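Local atomic coordinates of putative ATPase Rv3679 (Mycobacterium tuberculosis H37Rv, PDB entry 6BS3), a protein that forms, with its partner BagB, a heterodimeric ATPase complex whose ATP hydrolysis is required for resistance to nitric oxide and to elevated glycerol. Residues R147-K150 with N151-V155; Q191-G194 with V195-L199. All blocks are in the same frame, centred on the assembly; numbering follows the deposited sequence.

Contact 1 (R147-K150 with N151-V155); sequences RLDK and NKLPV
Asp149 opens a type I turn and lays its side chain back over it, against Asn151 and Leu153. CB already borders Leu153 O; chi1 of 57° tucks CG in over its own backbone, 3.2 Å from that same Leu153 O. OD1 then collects two amides, Asn151 N at 3.0 Å, which makes an Asx turn, and Leu153 N at 3.1 Å. They arrive from opposite faces of the carboxylate, each more than 40° out of its plane, so OD1 is clamped between them. OD1 also meets Leu153 CB at 3.4 Å, whereas OD2 has Leu153 O as its nearest neighbour, 3.6 Å away, with CB a little farther.

The backbone closes the same surface loop, which joins helix 130-146 to strand 158-162 away from the nucleotide site. The turn's own bond, Lys152 N to Asp149 O, is weak. With Lys152 at positive phi (60°) and Asp149 N donating to Leu153 O at 2.8 Å, the bend resembles a type I turn with a G1 bulge. Val155 N donates to Arg147 O, and these two bonds flank the single beta bridge between Leu148 and Pro154. Arg147 CG rests on Val155 CG2, and its guanidinium continues to salt bridges with Glu143 and Glu76. Leu148 CD2 meets the Lys152 and Leu153 backbone.

The implication is a bend held mainly by polar bonds: OD1 accepts one amide from within the turn and one from just beyond it. Both would be expected to stabilise the negative charge of Asp149, a gain partly opposed by Leu153 O, 3.2 Å from OD1.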
loop_
_atom_site.group_PDB
_atom_site.type_symbol
_atom_site.label_atom_id
_atom_site.label_comp_id
_atom_site.label_asym_id
_atom_site.label_seq_id
_atom_site.Cartn_x
_atom_site.Cartn_y
_atom_site.Cartn_z
ATOM N N ARG A 147 -24.423 -21.362 -2.140
ATOM C CA ARG A 147 -25.793 -21.157 -1.641
ATOM C C ARG A 147 -26.873 -21.239 -2.739
ATOM O O ARG A 147 -26.792 -20.550 -3.759
ATOM C CB ARG A 147 -25.940 -19.860 -0.831
ATOM C CG ARG A 147 -27.215 -19.854 0.034
ATOM C CD ARG A 147 -27.468 -18.539 0.734
ATOM N NE ARG A 147 -26.281 -18.028 1.428
ATOM C CZ ARG A 147 -25.917 -16.752 1.451
ATOM N NH1 ARG A 147 -26.638 -15.836 0.816
ATOM N NH2 ARG A 147 -24.824 -16.382 2.099
ATOM N N LEU A 148 -27.884 -22.084 -2.493
ATOM C CA LEU A 148 -29.020 -22.299 -3.387
ATOM C C LEU A 148 -30.311 -21.722 -2.812
ATOM O O LEU A 148 -30.468 -21.645 -1.596
ATOM C CB LEU A 148 -29.196 -23.801 -3.711
ATOM C CG LEU A 148 -27.975 -24.548 -4.305
ATOM C CD1 LEU A 148 -28.251 -26.045 -4.405
ATOM C CD2 LEU A 148 -27.560 -23.981 -5.672
ATOM N N ASP A 149 -31.232 -21.298 -3.692
ATOM C CA ASP A 149 -32.536 -20.767 -3.292
ATOM C C ASP A 149 -33.570 -21.909 -3.106
ATOM O O ASP A 149 -33.180 -23.075 -2.989
ATOM C CB ASP A 149 -33.022 -19.650 -4.257
ATOM C CG ASP A 149 -33.155 -19.993 -5.739
ATOM O OD1 ASP A 149 -33.357 -21.189 -6.066
ATOM O OD2 ASP A 149 -33.076 -19.061 -6.571
ATOM N N LYS A 150 -34.877 -21.567 -3.055
ATOM C CA LYS A 150 -35.984 -22.519 -2.907
ATOM C C LYS A 150 -36.071 -23.481 -4.091
ATOM O O LYS A 150 -36.537 -24.604 -3.913
ATOM C CB LYS A 150 -37.334 -21.788 -2.705
ATOM C CG LYS A 150 -37.661 -20.716 -3.756
ATOM C CD LYS A 150 -39.151 -20.410 -3.825
ATOM C CE LYS A 150 -39.473 -19.443 -4.941
ATOM N NZ LYS A 150 -40.931 -19.396 -5.241
ATOM N N ASN A 151 -35.624 -23.043 -5.289
ATOM C CA ASN A 151 -35.696 -23.824 -6.526
ATOM C C ASN A 151 -34.393 -24.541 -6.926
ATOM O O ASN A 151 -34.255 -24.929 -8.093
ATOM C CB ASN A 151 -36.201 -22.939 -7.677
ATOM C CG ASN A 151 -37.666 -22.590 -7.581
ATOM O OD1 ASN A 151 -38.038 -21.464 -7.228
ATOM N ND2 ASN A 151 -38.535 -23.547 -7.899
ATOM N N LYS A 152 -33.460 -24.748 -5.956
ATOM C CA LYS A 152 -32.149 -25.396 -6.156
ATOM C C LYS A 152 -31.267 -24.646 -7.172
ATOM O O LYS A 152 -30.396 -25.255 -7.816
ATOM C CB LYS A 152 -32.276 -26.897 -6.515
ATOM C CG LYS A 152 -32.666 -27.805 -5.357
ATOM C CD LYS A 152 -32.937 -29.223 -5.869
ATOM C CE LYS A 152 -32.919 -30.269 -4.780
ATOM N NZ LYS A 152 -34.195 -30.312 -4.021
ATOM N N LEU A 153 -31.492 -23.314 -7.295
ATOM C CA LEU A 153 -30.742 -22.417 -8.190
ATOM C C LEU A 153 -29.803 -21.499 -7.372
ATOM O O LEU A 153 -30.165 -21.149 -6.245
ATOM C CB LEU A 153 -31.707 -21.575 -9.058
ATOM C CG LEU A 153 -32.600 -22.332 -10.049
ATOM C CD1 LEU A 153 -33.780 -21.483 -10.480
ATOM C CD2 LEU A 153 -31.819 -22.798 -11.264
ATOM N N PRO A 154 -28.617 -21.079 -7.890
ATOM C CA PRO A 154 -27.728 -20.211 -7.079
ATOM C C PRO A 154 -28.345 -18.867 -6.708
ATOM O O PRO A 154 -28.947 -18.211 -7.555
ATOM C CB PRO A 154 -26.500 -20.018 -7.971
ATOM C CG PRO A 154 -26.552 -21.137 -8.955
ATOM C CD PRO A 154 -28.007 -21.387 -9.200
ATOM N N VAL A 155 -28.202 -18.462 -5.432
ATOM C CA VAL A 155 -28.673 -17.165 -4.914
ATOM C C VAL A 155 -27.945 -16.046 -5.694
ATOM O O VAL A 155 -28.582 -15.126 -6.196
ATOM C CB VAL A 155 -28.443 -17.064 -3.372
ATOM C CG1 VAL A 155 -28.576 -15.625 -2.865
ATOM C CG2 VAL A 155 -29.392 -17.994 -2.619
#

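Contact 2 (Q191-G194 with V195-L199)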
loop_
_atom_site.group_PDB
_atom_site.type_symbol
_atom_site.label_atom_id
_atom_site.label_comp_id
_atom_site.label_asym_id
_atom_site.label_seq_id
_atom_site.Cartn_x
_atom_site.Cartn_y
_atom_site.Cartn_z
ATOM N N GLN A 191 -15.168 -29.771 5.649
ATOM C CA GLN A 191 -15.550 -28.548 4.922
ATOM C C GLN A 191 -14.399 -27.974 4.106
ATOM O O GLN A 191 -14.633 -27.416 3.035
ATOM C CB GLN A 191 -16.085 -27.478 5.889
ATOM C CG GLN A 191 -17.391 -27.859 6.588
ATOM C CD GLN A 191 -18.633 -27.625 5.755
ATOM O OE1 GLN A 191 -18.833 -26.559 5.156
ATOM N NE2 GLN A 191 -19.512 -28.614 5.724
ATOM N N SER A 192 -13.161 -28.118 4.619
ATOM C CA SER A 192 -11.909 -27.645 4.015
ATOM C C SER A 192 -11.615 -28.293 2.658
ATOM O O SER A 192 -10.955 -27.678 1.819
ATOM C CB SER A 192 -10.737 -27.883 4.966
ATOM O OG SER A 192 -10.433 -29.262 5.095
ATOM N N GLU A 193 -12.090 -29.532 2.461
ATOM C CA GLU A 193 -11.921 -30.292 1.224
ATOM C C GLU A 193 -12.728 -29.621 0.078
ATOM O O GLU A 193 -12.210 -29.472 -1.036
ATOM C CB GLU A 193 -12.356 -31.747 1.445
ATOM C CG GLU A 193 -11.725 -32.733 0.477
ATOM C CD GLU A 193 -12.356 -34.115 0.431
ATOM O OE1 GLU A 193 -12.808 -34.611 1.489
ATOM O OE2 GLU A 193 -12.384 -34.711 -0.671
ATOM N N GLY A 194 -13.960 -29.199 0.402
ATOM C CA GLY A 194 -14.879 -28.500 -0.485
ATOM C C GLY A 194 -14.369 -27.129 -0.872
ATOM O O GLY A 194 -14.612 -26.679 -1.992
ATOM N N VAL A 195 -13.640 -26.460 0.057
ATOM C CA VAL A 195 -13.032 -25.136 -0.141
ATOM C C VAL A 195 -11.893 -25.276 -1.163
ATOM O O VAL A 195 -11.871 -24.525 -2.148
ATOM C CB VAL A 195 -12.598 -24.459 1.194
ATOM C CG1 VAL A 195 -11.845 -23.149 0.938
ATOM C CG2 VAL A 195 -13.809 -24.209 2.105
ATOM N N VAL A 196 -10.991 -26.278 -0.950
ATOM C CA VAL A 196 -9.865 -26.625 -1.829
ATOM C C VAL A 196 -10.380 -26.929 -3.245
ATOM O O VAL A 196 -9.818 -26.411 -4.211
ATOM C CB VAL A 196 -9.039 -27.823 -1.272
ATOM C CG1 VAL A 196 -8.147 -28.452 -2.344
ATOM C CG2 VAL A 196 -8.209 -27.409 -0.072
ATOM N N LYS A 197 -11.431 -27.789 -3.355
ATOM C CA LYS A 197 -12.048 -28.200 -4.623
ATOM C C LYS A 197 -12.572 -26.988 -5.381
ATOM O O LYS A 197 -12.325 -26.881 -6.578
ATOM C CB LYS A 197 -13.191 -29.200 -4.381
ATOM C CG LYS A 197 -12.802 -30.642 -4.626
ATOM C CD LYS A 197 -13.838 -31.608 -4.056
ATOM C CE LYS A 197 -13.366 -32.254 -2.773
ATOM N NZ LYS A 197 -14.465 -32.943 -2.046
ATOM N N LEU A 198 -13.294 -26.076 -4.678
ATOM C CA LEU A 198 -13.845 -24.860 -5.273
ATOM C C LEU A 198 -12.731 -23.965 -5.808
ATOM O O LEU A 198 -12.784 -23.585 -6.978
ATOM C CB LEU A 198 -14.765 -24.095 -4.294
ATOM C CG LEU A 198 -15.239 -22.689 -4.753
ATOM C CD1 LEU A 198 -16.105 -22.761 -6.006
ATOM C CD2 LEU A 198 -15.999 -21.986 -3.670
ATOM N N LEU A 199 -11.721 -23.656 -4.963
ATOM C CA LEU A 199 -10.590 -22.781 -5.319
ATOM C C LEU A 199 -9.788 -23.247 -6.525
ATOM O O LEU A 199 -9.419 -22.421 -7.345
ATOM C CB LEU A 199 -9.652 -22.538 -4.133
ATOM C CG LEU A 199 -10.232 -21.763 -2.952
ATOM C CD1 LEU A 199 -9.270 -21.779 -1.775
ATOM C CD2 LEU A 199 -10.635 -20.328 -3.357
#
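Glu193 O carries the shortest bond between the two halves of this helix segment, taking Lys197 N at 3.0 Å with 160° at the hydrogen. The carbonyl is also closely approached by the lysine chain: CB of Lys197 lies 3.5 Å from Glu193 O, and CE returns to the same distance because the chain bends at chi3 (-104°). That bend turns the ammonium group back along the helix toward the residue one turn earlier. There Lys197 NZ meets Glu193 OE2 at 3.1 Å in a salt bridge whose hydrogen bond is weak; the two side chains run across each other, and CG of Glu193 touches Lys197 CE at 3.7 Å.

The neighbouring rungs repeat the i to i+4 pattern: Val195 N to Gln191 O, Val196 N to Ser192 O, and Leu198 N to Gly194 O. The valines press a methyl against carbonyls of the preceding turn, CG2 of Val196 lying 3.3 Å from Ser192 O and CG2 of Val195 3.4 Å from Gln191 O. Both valines also pack on Val175 of helix 175-179, while Val195 and Leu198 meet Lys142 of helix 130-146.

Chemically, the segment is two-sided: a charged Glu-Lys pair, four residues apart and both exposed, lies along one flank, while apolar side chains join the helix to its neighbours. The weak bond suggests that the pair adds mainly electrostatic attraction to a helix already held by its backbone.

From the N terminus, helix 130-146 ends just before contact 1, where residues 147-155 turn back on themselves and lead to strand 158-162 of the central sheet. Contact 2 follows later in the chain, within helix 188-200, which precedes strand 204-210. The two are in series, neither enclosing nor crossing the other: contact 1 closes a short loop; contact 2 closes none, being successive turns of one helix. The centres of contact 1 and contact 2 are about 19 Å apart. The nearest atoms of contact 1 and contact 2 are about 9 Å apart, without touching. Helix 130-146 relates them, since its C-terminal end runs into contact 1 and its Thr138, Lys142 and Val145 pack against residues of contact 2.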